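Local coordinates for protein Nab2 (Chaetomium thermophilum, PDB 4LJ0) that binds polyadenosine RNA through a tandem array of small CCCH zinc fingers, probably as part of nuclear poly(A) recognition, at residues Arg19-Glu31 against Pro35-Lys47. Residues are numbered along the deposited sequence; the frame is centred on the assembly and turned at random.
Sequences RHPTMPPCRNGGE and PGCKFTHLKTPCK. With ZN (zinc ion), chain G; ZN (zinc ion), chain F; ZN (zinc ion), chain H; ACT (acetate ion), chain J.
Phe39 lays its CB against CB of Cys26, 3.6 Å away, while the edge of its ring meets the carbonyl oxygen of Pro24 and its CD1 lies 4.0 Å from Pro24 CD. The ring also stacks on an adenine base of the bound RNA, and the contacts with Pro24 and Cys26 are consistent with holding it in place for that stack. Beside it the two backbones form a single beta bridge at Pro25 and Thr40: Thr40 N donates to Pro24 O at 2.9 Å, and Cys26 N to Thr40 O at 2.8 Å. With OG1 placed beside its own backbone N (chi1 -55°), Thr40 adds a third bond, to Met23 O at 2.6 Å, arriving from above the carbonyl plane. A valine here lacks the hydroxyl, and Met23 O would probably lose this bond, leaving the chain before the bridge freer to shift. Next along, zinc ties the two segments together: Cys26 SG from one, Cys37 SG and His41 NE2 from the other, with Cys32 completing the CCCH site; CD2 of His41 lies 3.4 Å from Cys26 CB. A water donates to both Gly30 O and Leu42 O, linking the segments beyond the histidine. The example illustrates how a finger lacking regular secondary structure can be shaped by metal ligands and a few backbone bonds. Neither helix nor strand surrounds it; this middle finger instead joins its neighbours through loops, with Trp8 of the preceding finger against Thr40 and Leu42, and Phe58 and Leu59 of the following one bonded through their backbones to Gly30 and Thr44 respectively.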
loop_
_atom_site.group_PDB
_atom_site.type_symbol
_atom_site.label_atom_id
_atom_site.label_comp_id
_atom_site.label_asym_id
_atom_site.label_seq_id
_atom_site.Cartn_x
_atom_site.Cartn_y
_atom_site.Cartn_z
ATOM N N ARG A 19 -7.617 -10.674 0.879
ATOM C CA ARG A 19 -6.629 -11.602 1.415
ATOM C C ARG A 19 -6.054 -11.126 2.747
ATOM O O ARG A 19 -5.534 -10.014 2.846
ATOM C CB ARG A 19 -5.500 -11.783 0.402
ATOM C CG ARG A 19 -4.672 -13.037 0.592
ATOM C CD ARG A 19 -3.501 -13.044 -0.374
ATOM N NE ARG A 19 -2.940 -14.378 -0.564
ATOM C CZ ARG A 19 -1.924 -14.650 -1.379
ATOM N NH1 ARG A 19 -1.352 -13.680 -2.080
ATOM N NH2 ARG A 19 -1.479 -15.895 -1.491
ATOM N N HIS A 20 -6.169 -11.969 3.770
ATOM C CA HIS A 20 -5.490 -11.750 5.044
ATOM C C HIS A 20 -4.411 -12.813 5.205
ATOM O O HIS A 20 -4.666 -13.986 4.931
ATOM C CB HIS A 20 -6.465 -11.872 6.216
ATOM C CG HIS A 20 -7.556 -10.848 6.213
ATOM N ND1 HIS A 20 -8.349 -10.608 7.315
ATOM C CD2 HIS A 20 -7.991 -10.007 5.247
ATOM C CE1 HIS A 20 -9.223 -9.663 7.027
ATOM N NE2 HIS A 20 -9.029 -9.282 5.778
ATOM N N PRO A 21 -3.201 -12.415 5.646
ATOM C CA PRO A 21 -2.179 -13.421 5.963
ATOM C C PRO A 21 -2.699 -14.445 6.961
ATOM O O PRO A 21 -3.517 -14.107 7.818
ATOM C CB PRO A 21 -1.056 -12.592 6.592
ATOM C CG PRO A 21 -1.204 -11.247 5.987
ATOM C CD PRO A 21 -2.679 -11.043 5.776
ATOM N N THR A 22 -2.234 -15.683 6.849
ATOM C CA THR A 22 -2.685 -16.745 7.737
ATOM C C THR A 22 -2.226 -16.489 9.167
ATOM O O THR A 22 -3.017 -16.564 10.106
ATOM C CB THR A 22 -2.155 -18.118 7.281
ATOM O OG1 THR A 22 -2.422 -18.298 5.886
ATOM C CG2 THR A 22 -2.811 -19.242 8.074
ATOM N N MET A 23 -0.943 -16.179 9.330
ATOM C CA MET A 23 -0.359 -16.010 10.656
ATOM C C MET A 23 -0.636 -14.626 11.227
ATOM O O MET A 23 -0.541 -13.633 10.506
ATOM C CB MET A 23 1.150 -16.235 10.593
ATOM C CG MET A 23 1.522 -17.650 10.214
ATOM S SD MET A 23 0.924 -18.822 11.442
ATOM C CE MET A 23 2.078 -18.511 12.773
ATOM N N PRO A 24 -0.961 -14.552 12.529
ATOM C CA PRO A 24 -1.202 -13.234 13.124
ATOM C C PRO A 24 0.050 -12.371 13.033
ATOM O O PRO A 24 1.144 -12.908 12.867
ATOM C CB PRO A 24 -1.509 -13.546 14.596
ATOM C CG PRO A 24 -1.687 -15.021 14.684
ATOM C CD PRO A 24 -0.945 -15.621 13.544
ATOM N N PRO A 25 -0.103 -11.047 13.146
ATOM C CA PRO A 25 1.060 -10.156 13.085
ATOM C C PRO A 25 1.958 -10.347 14.301
ATOM O O PRO A 25 1.450 -10.610 15.389
ATOM C CB PRO A 25 0.428 -8.763 13.088
ATOM C CG PRO A 25 -0.869 -8.943 13.796
ATOM C CD PRO A 25 -1.350 -10.314 13.426
ATOM N N CYS A 26 3.271 -10.232 14.124
ATOM C CA CYS A 26 4.192 -10.372 15.246
ATOM C C CYS A 26 4.144 -9.137 16.135
ATOM O O CYS A 26 4.346 -8.020 15.657
ATOM C CB CYS A 26 5.623 -10.588 14.755
ATOM S SG CYS A 26 6.779 -10.880 16.111
ATOM N N ARG A 27 3.892 -9.344 17.426
ATOM C CA ARG A 27 3.793 -8.245 18.381
ATOM C C ARG A 27 5.165 -7.748 18.845
ATOM O O ARG A 27 5.243 -6.857 19.691
ATOM C CB ARG A 27 2.974 -8.661 19.605
ATOM C CG ARG A 27 1.493 -8.907 19.353
ATOM C CD ARG A 27 0.732 -8.861 20.680
ATOM N NE ARG A 27 -0.484 -9.673 20.689
ATOM C CZ ARG A 27 -1.667 -9.265 20.236
ATOM N NH1 ARG A 27 -1.807 -8.053 19.715
ATOM N NH2 ARG A 27 -2.712 -10.077 20.296
ATOM N N ASN A 28 6.240 -8.326 18.310
ATOM C CA ASN A 28 7.585 -7.780 18.524
ATOM C C ASN A 28 7.890 -6.671 17.524
ATOM O O ASN A 28 8.929 -6.014 17.613
ATOM C CB ASN A 28 8.657 -8.865 18.387
ATOM C CG ASN A 28 8.604 -9.897 19.500
ATOM O OD1 ASN A 28 8.140 -9.618 20.600
ATOM N ND2 ASN A 28 9.093 -11.100 19.215
ATOM N N GLY A 29 6.987 -6.475 16.567
ATOM C CA GLY A 29 7.194 -5.513 15.496
ATOM C C GLY A 29 7.756 -6.167 14.244
ATOM O O GLY A 29 8.193 -7.318 14.273
ATOM N N GLY A 30 7.752 -5.427 13.140
ATOM C CA GLY A 30 8.303 -5.920 11.892
ATOM C C GLY A 30 9.794 -6.178 12.000
ATOM O O GLY A 30 10.342 -6.992 11.255
ATOM N N GLU A 31 10.451 -5.495 12.936
ATOM C CA GLU A 31 11.900 -5.607 13.090
ATOM C C GLU A 31 12.317 -6.767 14.004
ATOM O O GLU A 31 13.493 -6.887 14.354
ATOM C CB GLU A 31 12.488 -4.288 13.615
ATOM C CG GLU A 31 12.245 -3.995 15.108
ATOM C CD GLU A 31 10.875 -3.405 15.403
ATOM O OE1 GLU A 31 10.011 -3.378 14.499
ATOM O OE2 GLU A 31 10.668 -2.961 16.554
ATOM N N PRO A 35 14.927 -15.679 16.461
ATOM C CA PRO A 35 15.077 -16.821 15.550
ATOM C C PRO A 35 13.879 -17.761 15.596
ATOM O O PRO A 35 13.382 -18.060 16.680
ATOM C CB PRO A 35 16.315 -17.548 16.091
ATOM C CG PRO A 35 17.041 -16.542 16.903
ATOM C CD PRO A 35 15.993 -15.648 17.478
ATOM N N GLY A 36 13.428 -18.220 14.435
ATOM C CA GLY A 36 12.332 -19.169 14.365
ATOM C C GLY A 36 10.947 -18.545 14.449
ATOM O O GLY A 36 9.948 -19.250 14.311
ATOM N N CYS A 37 10.869 -17.236 14.678
ATOM C CA CYS A 37 9.572 -16.566 14.755
ATOM C C CYS A 37 8.918 -16.559 13.378
ATOM O O CYS A 37 9.479 -16.016 12.427
ATOM C CB CYS A 37 9.717 -15.133 15.282
ATOM S SG CYS A 37 8.127 -14.241 15.514
ATOM N N LYS A 38 7.736 -17.165 13.280
ATOM C CA LYS A 38 7.024 -17.288 12.009
ATOM C C LYS A 38 5.702 -16.527 12.022
ATOM O O LYS A 38 4.832 -16.769 11.186
ATOM C CB LYS A 38 6.745 -18.758 11.692
ATOM C CG LYS A 38 7.984 -19.623 11.576
ATOM C CD LYS A 38 8.822 -19.246 10.373
ATOM C CE LYS A 38 9.964 -20.229 10.168
ATOM N NZ LYS A 38 10.687 -19.989 8.887
ATOM N N PHE A 39 5.532 -15.623 12.977
ATOM C CA PHE A 39 4.392 -14.726 12.934
ATOM C C PHE A 39 4.606 -13.807 11.739
ATOM O O PHE A 39 5.718 -13.711 11.228
ATOM C CB PHE A 39 4.274 -13.935 14.233
ATOM C CG PHE A 39 3.791 -14.756 15.397
ATOM C CD1 PHE A 39 2.452 -15.086 15.519
ATOM C CD2 PHE A 39 4.672 -15.193 16.369
ATOM C CE1 PHE A 39 2.000 -15.838 16.592
ATOM C CE2 PHE A 39 4.227 -15.945 17.445
ATOM C CZ PHE A 39 2.892 -16.269 17.555
ATOM N N THR A 40 3.552 -13.149 11.272
ATOM C CA THR A 40 3.687 -12.262 10.127
ATOM C C THR A 40 4.413 -10.996 10.547
ATOM O O THR A 40 3.968 -10.286 11.449
ATOM C CB THR A 40 2.326 -11.890 9.528
ATOM O OG1 THR A 40 1.605 -13.085 9.216
ATOM C CG2 THR A 40 2.502 -11.061 8.253
ATOM N N HIS A 41 5.534 -10.720 9.891
ATOM C CA HIS A 41 6.292 -9.510 10.168
ATOM C C HIS A 41 5.975 -8.446 9.129
ATOM O O HIS A 41 6.253 -8.624 7.951
ATOM C CB HIS A 41 7.780 -9.833 10.209
ATOM C CG HIS A 41 8.140 -10.801 11.291
ATOM N ND1 HIS A 41 8.323 -12.145 11.059
ATOM C CD2 HIS A 41 8.307 -10.623 12.623
ATOM C CE1 HIS A 41 8.613 -12.751 12.196
ATOM N NE2 HIS A 41 8.611 -11.850 13.161
ATOM N N LEU A 42 5.369 -7.345 9.564
ATOM C CA LEU A 42 4.978 -6.292 8.631
ATOM C C LEU A 42 6.195 -5.611 8.022
ATOM O O LEU A 42 7.268 -5.556 8.632
ATOM C CB LEU A 42 4.110 -5.238 9.319
ATOM C CG LEU A 42 2.869 -5.701 10.086
ATOM C CD1 LEU A 42 1.917 -4.523 10.270
ATOM C CD2 LEU A 42 2.171 -6.853 9.408
ATOM N N LYS A 43 6.011 -5.096 6.812
ATOM C CA LYS A 43 7.030 -4.329 6.114
ATOM C C LYS A 43 6.635 -2.857 6.073
ATOM O O LYS A 43 7.432 -2.002 5.685
ATOM C CB LYS A 43 7.207 -4.876 4.699
ATOM C CG LYS A 43 7.630 -6.331 4.683
ATOM C CD LYS A 43 7.936 -6.818 3.282
ATOM C CE LYS A 43 8.939 -7.958 3.325
ATOM N NZ LYS A 43 8.389 -9.191 3.938
ATOM N N THR A 44 5.402 -2.571 6.480
ATOM C CA THR A 44 4.909 -1.204 6.547
ATOM C C THR A 44 5.523 -0.489 7.748
ATOM O O THR A 44 5.362 -0.943 8.882
ATOM C CB THR A 44 3.374 -1.177 6.690
ATOM O OG1 THR A 44 2.777 -1.853 5.577
ATOM C CG2 THR A 44 2.859 0.256 6.745
ATOM N N PRO A 45 6.236 0.627 7.509
ATOM C CA PRO A 45 6.811 1.367 8.640
ATOM C C PRO A 45 5.778 1.939 9.611
ATOM O O PRO A 45 4.709 2.385 9.197
ATOM C CB PRO A 45 7.604 2.499 7.967
ATOM C CG PRO A 45 7.206 2.496 6.537
ATOM C CD PRO A 45 6.743 1.122 6.216
ATOM N N CYS A 46 6.104 1.906 10.899
ATOM C CA CYS A 46 5.280 2.539 11.921
ATOM C C CYS A 46 5.343 4.048 11.745
ATOM O O CYS A 46 6.414 4.602 11.491
ATOM C CB CYS A 46 5.772 2.152 13.315
ATOM S SG CYS A 46 4.946 3.017 14.652
ATOM N N LYS A 47 4.198 4.708 11.883
ATOM C CA LYS A 47 4.091 6.137 11.596
ATOM C C LYS A 47 4.350 7.004 12.826
ATOM O O LYS A 47 4.485 8.219 12.708
ATOM C CB LYS A 47 2.705 6.457 11.026
ATOM C CG LYS A 47 1.563 6.224 12.005
ATOM C CD LYS A 47 0.203 6.442 11.358
ATOM C CE LYS A 47 -0.927 6.173 12.347
ATOM N NZ LYS A 47 -2.273 6.476 11.781
HETATM ZN ZN ZN G . 8.524 -12.082 15.233
HETATM ZN ZN ZN F . -9.856 -7.499 5.654
HETATM ZN ZN ZN H . 5.027 1.332 16.267
HETATM C C ACT J . 2.911 -5.587 5.602
HETATM O O ACT J . 1.832 -5.358 6.187
HETATM O OXT ACT J . 3.661 -4.601 5.467
HETATM C CH3 ACT J . 3.279 -6.955 5.104
HETATM O O HOH W 1 9.495 -7.024 8.503
#